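Local coordinates for ancillary protein 1 (PDB 2XI9) that acts as a pilus-presented adhesin of Streptococcus pyogenes, using an internal thioester bond for efficient interaction with host cells, at residues Thr201-Phe212 with Tyr250-Leu258. Residues are numbered along the deposited sequence; the frame is centred on the assembly and turned at random.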
ATOM      1  N   THR A 201       5.129   0.740  -6.529  1.00 13.63           N
ATOM      2  CA  THR A 201       5.213   1.959  -7.336  1.00 13.35           C
ATOM      3  C   THR A 201       5.429   1.653  -8.792  1.00 13.94           C
ATOM      4  O   THR A 201       6.035   0.648  -9.144  1.00 14.72           O
ATOM      5  CB  THR A 201       6.350   2.887  -6.899  1.00 13.01           C
ATOM      6  OG1 THR A 201       7.611   2.212  -7.042  1.00 14.66           O
ATOM      7  CG2 THR A 201       6.117   3.336  -5.460  1.00 12.13           C
ATOM      8  N   VAL A 202       4.976   2.566  -9.642  1.00 13.69           N
ATOM      9  CA  VAL A 202       5.123   2.425 -11.099  1.00 14.67           C
ATOM     10  C   VAL A 202       6.237   3.305 -11.666  1.00 14.62           C
ATOM     11  O   VAL A 202       6.962   2.859 -12.540  1.00 14.32           O
ATOM     12  CB  VAL A 202       3.776   2.774 -11.769  1.00 16.16           C
ATOM     13  CG1 VAL A 202       3.911   2.900 -13.240  1.00 17.80           C
ATOM     14  CG2 VAL A 202       2.731   1.701 -11.420  1.00 14.85           C
ATOM     15  N   LYS A 203       6.348   4.559 -11.207  1.00 13.05           N
ATOM     16  CA  LYS A 203       7.470   5.426 -11.632  1.00 14.44           C
ATOM     17  C   LYS A 203       8.008   6.173 -10.415  1.00 13.52           C
ATOM     18  O   LYS A 203       7.807   7.370 -10.296  1.00 13.10           O
ATOM     19  CB  LYS A 203       7.015   6.398 -12.728  1.00 15.82           C
ATOM     20  CG  LYS A 203       8.148   7.087 -13.502  1.00 18.32           C
ATOM     21  CD  LYS A 203       7.576   8.204 -14.402  1.00 22.01           C
ATOM     22  CE  LYS A 203       8.691   8.936 -15.204  1.00 27.17           C
ATOM     23  NZ  LYS A 203       9.333   8.003 -16.162  1.00 28.61           N
ATOM     24  N   PRO A 204       8.698   5.452  -9.515  1.00 13.42           N
ATOM     25  CA  PRO A 204       9.207   6.063  -8.294  1.00 13.02           C
ATOM     26  C   PRO A 204      10.278   7.077  -8.578  1.00 13.59           C
ATOM     27  O   PRO A 204      11.115   6.910  -9.470  1.00 15.13           O
ATOM     28  CB  PRO A 204       9.770   4.870  -7.499  1.00 13.36           C
ATOM     29  CG  PRO A 204      10.085   3.876  -8.496  1.00 13.19           C
ATOM     30  CD  PRO A 204       9.120   4.044  -9.626  1.00 13.83           C
ATOM     31  N   ARG A 205      10.238   8.156  -7.825  1.00 12.66           N
ATOM     32  CA  ARG A 205      11.247   9.172  -7.951  1.00 14.44           C
ATOM     33  C   ARG A 205      12.535   8.707  -7.259  1.00 14.12           C
ATOM     34  O   ARG A 205      13.663   8.979  -7.717  1.00 16.07           O
ATOM     35  CB  ARG A 205      10.679  10.448  -7.346  1.00 15.22           C
ATOM     36  CG  ARG A 205      11.436  11.659  -7.584  1.00 18.80           C
ATOM     37  CD  ARG A 205      10.698  12.892  -7.106  1.00 17.97           C
ATOM     38  NE  ARG A 205       9.649  13.434  -7.991  1.00 17.69           N
ATOM     39  CZ  ARG A 205       9.846  14.123  -9.118  1.00 19.62           C
ATOM     40  NH1 ARG A 205      11.060  14.372  -9.611  1.00 18.89           N
ATOM     41  NH2 ARG A 205       8.802  14.545  -9.794  1.00 20.04           N
ATOM     42  N   ASP A 206      12.349   7.979  -6.178  1.00 12.78           N
ATOM     43  CA  ASP A 206      13.400   7.491  -5.300  1.00 14.26           C
ATOM     44  C   ASP A 206      14.041   6.244  -5.886  1.00 14.93           C
ATOM     45  O   ASP A 206      13.420   5.537  -6.651  1.00 15.39           O
ATOM     46  CB  ASP A 206      12.819   7.157  -3.927  1.00 12.05           C
ATOM     47  CG  ASP A 206      12.525   8.391  -3.102  1.00 14.84           C
ATOM     48  OD1 ASP A 206      13.462   9.188  -2.922  1.00 22.58           O
ATOM     49  OD2 ASP A 206      11.394   8.550  -2.599  1.00 13.77           O
ATOM     50  N   THR A 207      15.254   5.958  -5.456  1.00 15.85           N
ATOM     51  CA  THR A 207      15.953   4.739  -5.815  1.00 17.91           C
ATOM     52  C   THR A 207      16.131   3.785  -4.630  1.00 18.89           C
ATOM     53  O   THR A 207      16.492   2.614  -4.832  1.00 18.01           O
ATOM     54  CB  THR A 207      17.335   5.054  -6.368  1.00 20.55           C
ATOM     55  OG1 THR A 207      18.142   5.714  -5.368  1.00 20.65           O
ATOM     56  CG2 THR A 207      17.205   5.938  -7.583  1.00 22.64           C
ATOM     57  N   ASP A 208      15.892   4.290  -3.407  1.00 17.39           N
ATOM     58  CA  ASP A 208      16.123   3.514  -2.216  1.00 17.52           C
ATOM     59  C   ASP A 208      14.803   3.259  -1.504  1.00 16.02           C
ATOM     60  O   ASP A 208      14.067   4.218  -1.194  1.00 14.35           O
ATOM     61  CB  ASP A 208      17.087   4.227  -1.281  1.00 19.26           C
ATOM     62  CG  ASP A 208      17.381   3.387  -0.053  1.00 20.48           C
ATOM     63  OD1 ASP A 208      18.202   2.475  -0.130  1.00 28.71           O
ATOM     64  OD2 ASP A 208      16.742   3.597   0.961  1.00 23.10           O
ATOM     65  N   PRO A 209      14.448   1.979  -1.310  1.00 15.71           N
ATOM     66  CA  PRO A 209      13.154   1.731  -0.693  1.00 15.16           C
ATOM     67  C   PRO A 209      12.982   2.306   0.708  1.00 14.48           C
ATOM     68  O   PRO A 209      11.899   2.739   1.030  1.00 15.16           O
ATOM     69  CB  PRO A 209      13.044   0.200  -0.657  1.00 15.85           C
ATOM     70  CG  PRO A 209      13.976  -0.279  -1.685  1.00 19.13           C
ATOM     71  CD  PRO A 209      15.111   0.720  -1.730  1.00 17.69           C
ATOM     72  N   ASP A 210      14.004   2.271   1.555  1.00 17.18           N
ATOM     73  CA  ASP A 210      13.844   2.830   2.920  1.00 17.49           C
ATOM     74  C   ASP A 210      13.672   4.363   2.864  1.00 16.83           C
ATOM     75  O   ASP A 210      12.864   4.906   3.575  1.00 16.57           O
ATOM     76  CB  ASP A 210      15.004   2.429   3.838  1.00 19.62           C
ATOM     77  CG  ASP A 210      15.108   0.909   4.041  1.00 21.94           C
ATOM     78  OD1 ASP A 210      14.103   0.193   3.979  1.00 22.70           O
ATOM     79  OD2 ASP A 210      16.227   0.420   4.267  1.00 28.95           O
ATOM     80  N   THR A 211      14.415   5.063   2.008  1.00 17.56           N
ATOM     81  CA  THR A 211      14.205   6.516   1.821  1.00 15.36           C
ATOM     82  C   THR A 211      12.813   6.806   1.281  1.00 14.55           C
ATOM     83  O   THR A 211      12.141   7.743   1.729  1.00 12.49           O
ATOM     84  CB  THR A 211      15.221   7.110   0.834  1.00 16.93           C
ATOM     85  OG1 THR A 211      16.530   6.711   1.208  1.00 20.16           O
ATOM     86  CG2 THR A 211      15.132   8.637   0.789  1.00 16.80           C
ATOM     87  N   PHE A 212      12.360   5.992   0.324  1.00 12.39           N
ATOM     88  CA  PHE A 212      11.028   6.119  -0.215  1.00 10.28           C
ATOM     89  C   PHE A 212       9.971   6.020   0.886  1.00  9.84           C
ATOM     90  O   PHE A 212       9.071   6.857   0.965  1.00  7.70           O
ATOM     91  CB  PHE A 212      10.759   5.036  -1.293  1.00 10.40           C
ATOM     92  CG  PHE A 212       9.338   4.981  -1.731  1.00  9.54           C
ATOM     93  CD1 PHE A 212       8.838   5.922  -2.592  1.00 11.71           C
ATOM     94  CD2 PHE A 212       8.493   3.989  -1.282  1.00  9.96           C
ATOM     95  CE1 PHE A 212       7.518   5.876  -3.016  1.00 11.09           C
ATOM     96  CE2 PHE A 212       7.159   3.951  -1.693  1.00  7.91           C
ATOM     97  CZ  PHE A 212       6.692   4.881  -2.561  1.00  8.62           C
ATOM     98  N   TYR A 250       1.838  11.307  -5.265  1.00  8.91           N
ATOM     99  CA  TYR A 250       2.158  11.060  -6.669  1.00 10.12           C
ATOM    100  C   TYR A 250       3.557  11.560  -7.060  1.00 10.54           C
ATOM    101  O   TYR A 250       4.196  10.967  -7.915  1.00 10.50           O
ATOM    102  CB  TYR A 250       1.121  11.704  -7.585  1.00 11.53           C
ATOM    103  CG  TYR A 250      -0.247  11.047  -7.634  1.00 11.17           C
ATOM    104  CD1 TYR A 250      -0.431   9.696  -7.303  1.00 11.59           C
ATOM    105  CD2 TYR A 250      -1.346  11.768  -8.022  1.00 11.33           C
ATOM    106  CE1 TYR A 250      -1.666   9.101  -7.383  1.00 10.76           C
ATOM    107  CE2 TYR A 250      -2.614  11.162  -8.122  1.00 13.54           C
ATOM    108  CZ  TYR A 250      -2.759   9.834  -7.787  1.00 14.10           C
ATOM    109  OH  TYR A 250      -3.993   9.229  -7.885  1.00 13.64           O
ATOM    110  N   TYR A 251       4.000  12.653  -6.438  1.00 10.39           N
ATOM    111  CA  TYR A 251       5.343  13.151  -6.601  1.00 10.93           C
ATOM    112  C   TYR A 251       6.388  12.052  -6.368  1.00 10.66           C
ATOM    113  O   TYR A 251       7.341  11.957  -7.130  1.00 12.77           O
ATOM    114  CB  TYR A 251       5.584  14.377  -5.694  1.00 10.66           C
ATOM    115  CG  TYR A 251       6.999  14.943  -5.781  1.00 13.20           C
ATOM    116  CD1 TYR A 251       8.016  14.475  -4.952  1.00 14.10           C
ATOM    117  CD2 TYR A 251       7.322  15.900  -6.720  1.00 16.02           C
ATOM    118  CE1 TYR A 251       9.314  14.976  -5.053  1.00 15.11           C
ATOM    119  CE2 TYR A 251       8.622  16.410  -6.813  1.00 17.99           C
ATOM    120  CZ  TYR A 251       9.601  15.939  -5.980  1.00 16.84           C
ATOM    121  OH  TYR A 251      10.886  16.431  -6.083  1.00 18.55           O
ATOM    122  N   PHE A 252       6.180  11.204  -5.357  1.00  9.72           N
ATOM    123  CA  PHE A 252       7.105  10.133  -5.003  1.00 10.04           C
ATOM    124  C   PHE A 252       6.760   8.831  -5.692  1.00 10.55           C
ATOM    125  O   PHE A 252       7.648   8.124  -6.079  1.00 10.78           O
ATOM    126  CB  PHE A 252       7.174   9.910  -3.468  1.00  9.67           C
ATOM    127  CG  PHE A 252       7.767  11.089  -2.729  1.00 10.02           C
ATOM    128  CD1 PHE A 252       9.082  11.415  -2.896  1.00  9.73           C
ATOM    129  CD2 PHE A 252       6.960  11.897  -1.922  1.00  9.81           C
ATOM    130  CE1 PHE A 252       9.625  12.573  -2.244  1.00 11.41           C
ATOM    131  CE2 PHE A 252       7.466  13.055  -1.306  1.00  8.97           C
ATOM    132  CZ  PHE A 252       8.790  13.366  -1.448  1.00 10.94           C
ATOM    133  N   THR A 253       5.482   8.495  -5.831  1.00 10.10           N
ATOM    134  CA  THR A 253       5.133   7.177  -6.435  1.00 10.51           C
ATOM    135  C   THR A 253       5.226   7.103  -7.979  1.00 11.25           C
ATOM    136  O   THR A 253       5.488   6.033  -8.562  1.00 10.81           O
ATOM    137  CB  THR A 253       3.719   6.719  -6.025  1.00 10.24           C
ATOM    138  OG1 THR A 253       2.740   7.655  -6.499  1.00 10.72           O
ATOM    139  CG2 THR A 253       3.592   6.595  -4.523  1.00  8.49           C
ATOM    140  N   ASP A 254       4.922   8.225  -8.612  1.00 12.32           N
ATOM    141  CA  ASP A 254       4.727   8.320 -10.042  1.00 13.95           C
ATOM    142  C   ASP A 254       5.530   9.458 -10.683  1.00 13.44           C
ATOM    143  O   ASP A 254       5.382   9.741 -11.857  1.00 13.53           O
ATOM    144  CB  ASP A 254       3.245   8.490 -10.309  1.00 14.41           C
ATOM    145  CG  ASP A 254       2.441   7.205 -10.005  1.00 13.67           C
ATOM    146  OD1 ASP A 254       2.514   6.213 -10.778  1.00 17.20           O
ATOM    147  OD2 ASP A 254       1.712   7.211  -9.014  1.00 14.12           O
ATOM    148  N   SER A 255       6.400  10.094  -9.907  1.00 12.43           N
ATOM    149  CA  SER A 255       7.223  11.183 -10.402  1.00 13.12           C
ATOM    150  C   SER A 255       6.386  12.305 -11.058  1.00 15.13           C
ATOM    151  O   SER A 255       6.760  12.819 -12.084  1.00 15.28           O
ATOM    152  CB  SER A 255       8.279  10.648 -11.356  1.00 15.14           C
ATOM    153  OG  SER A 255       9.147   9.738 -10.680  1.00 13.87           O
ATOM    154  N   ALA A 256       5.261  12.665 -10.446  1.00 13.96           N
ATOM    155  CA  ALA A 256       4.484  13.836 -10.852  1.00 15.38           C
ATOM    156  C   ALA A 256       5.306  15.084 -10.595  1.00 17.46           C
ATOM    157  O   ALA A 256       6.075  15.166  -9.590  1.00 17.23           O
ATOM    158  CB  ALA A 256       3.148  13.955 -10.040  1.00 14.68           C
ATOM    159  N   GLU A 257       5.118  16.066 -11.469  1.00 18.91           N
ATOM    160  CA  GLU A 257       5.824  17.330 -11.344  1.00 21.95           C
ATOM    161  C   GLU A 257       4.892  18.374 -10.773  1.00 21.70           C
ATOM    162  O   GLU A 257       3.756  18.482 -11.192  1.00 22.25           O
ATOM    163  CB  GLU A 257       6.390  17.763 -12.688  1.00 23.72           C
ATOM    164  CG  GLU A 257       7.426  16.791 -13.251  1.00 28.76           C
ATOM    165  CD  GLU A 257       8.738  16.730 -12.446  1.00 35.59           C
ATOM    166  OE1 GLU A 257       9.109  17.714 -11.757  1.00 37.96           O
ATOM    167  OE2 GLU A 257       9.428  15.679 -12.506  1.00 40.27           O
ATOM    168  N   LEU A 258       5.407  19.174  -9.849  1.00 22.35           N
ATOM    169  CA  LEU A 258       4.637  20.206  -9.183  1.00 22.98           C
ATOM    170  C   LEU A 258       4.774  21.494  -9.963  1.00 25.01           C
ATOM    171  O   LEU A 258       5.321  22.496  -9.479  1.00 25.81           O
ATOM    172  CB  LEU A 258       5.123  20.364  -7.734  1.00 22.79           C
ATOM    173  CG  LEU A 258       5.166  19.065  -6.951  1.00 23.80           C
ATOM    174  CD1 LEU A 258       5.587  19.330  -5.505  1.00 27.80           C
ATOM    175  CD2 LEU A 258       3.841  18.365  -7.005  1.00 22.25           C
TER
HETATM  176  O   HOH W   1       2.717   4.158  -8.720  1.00 13.87           O
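The guanidinium of R205 lies flat on the Y251 ring, a cation-pi stack with the planes 19° apart. R205 NE sits over the ring centre, and R205 CZ is 3.8 Å from the Y251 ring centroid. S255 CB is over the opposite guanidinium face, toward the rim. At the guanidinium edge are A256 O and E257 OE2. In the thioester domain, this contact joins the loop leading into helix 209-222 to the C-terminal end of helix 238-253.

R205 takes hold of the carbonyls at that helix end. Its N donates to F252 O at 3.1 Å, and its NE to Y251 O at 2.9 Å. NH2 reaches A256 O just beyond the helix, from above the carbonyl plane. R205 NH2 also makes a salt bridge to E257 OE2 at 3.0 Å, from above a carboxylate plane nearly perpendicular to the guanidinium. Extended through chi1 and chi2, the chain bends at chi3 (-80°) to bring the guanidinium over the Y251 ring. Two backbone carbonyls, one carboxylate and the Y251 stack thus limit the rotation of the guanidinium.

The F212 ring turns its edge to F252 O and T253 CG2. D206 OD2 approaches F252 CD1 obliquely; its hydrogen-bond partner is H215 of helix 209-222, whose ring stacks on F252.

K203 N donates to T253 O in the carbonyl plane. Water 1 links V202 N to D254 OD1. D254 OD2 accepts from T253 OG1 and from A163 N. S255 OG donates to K203 O at 2.7 Å, about 40° out of the carbonyl plane.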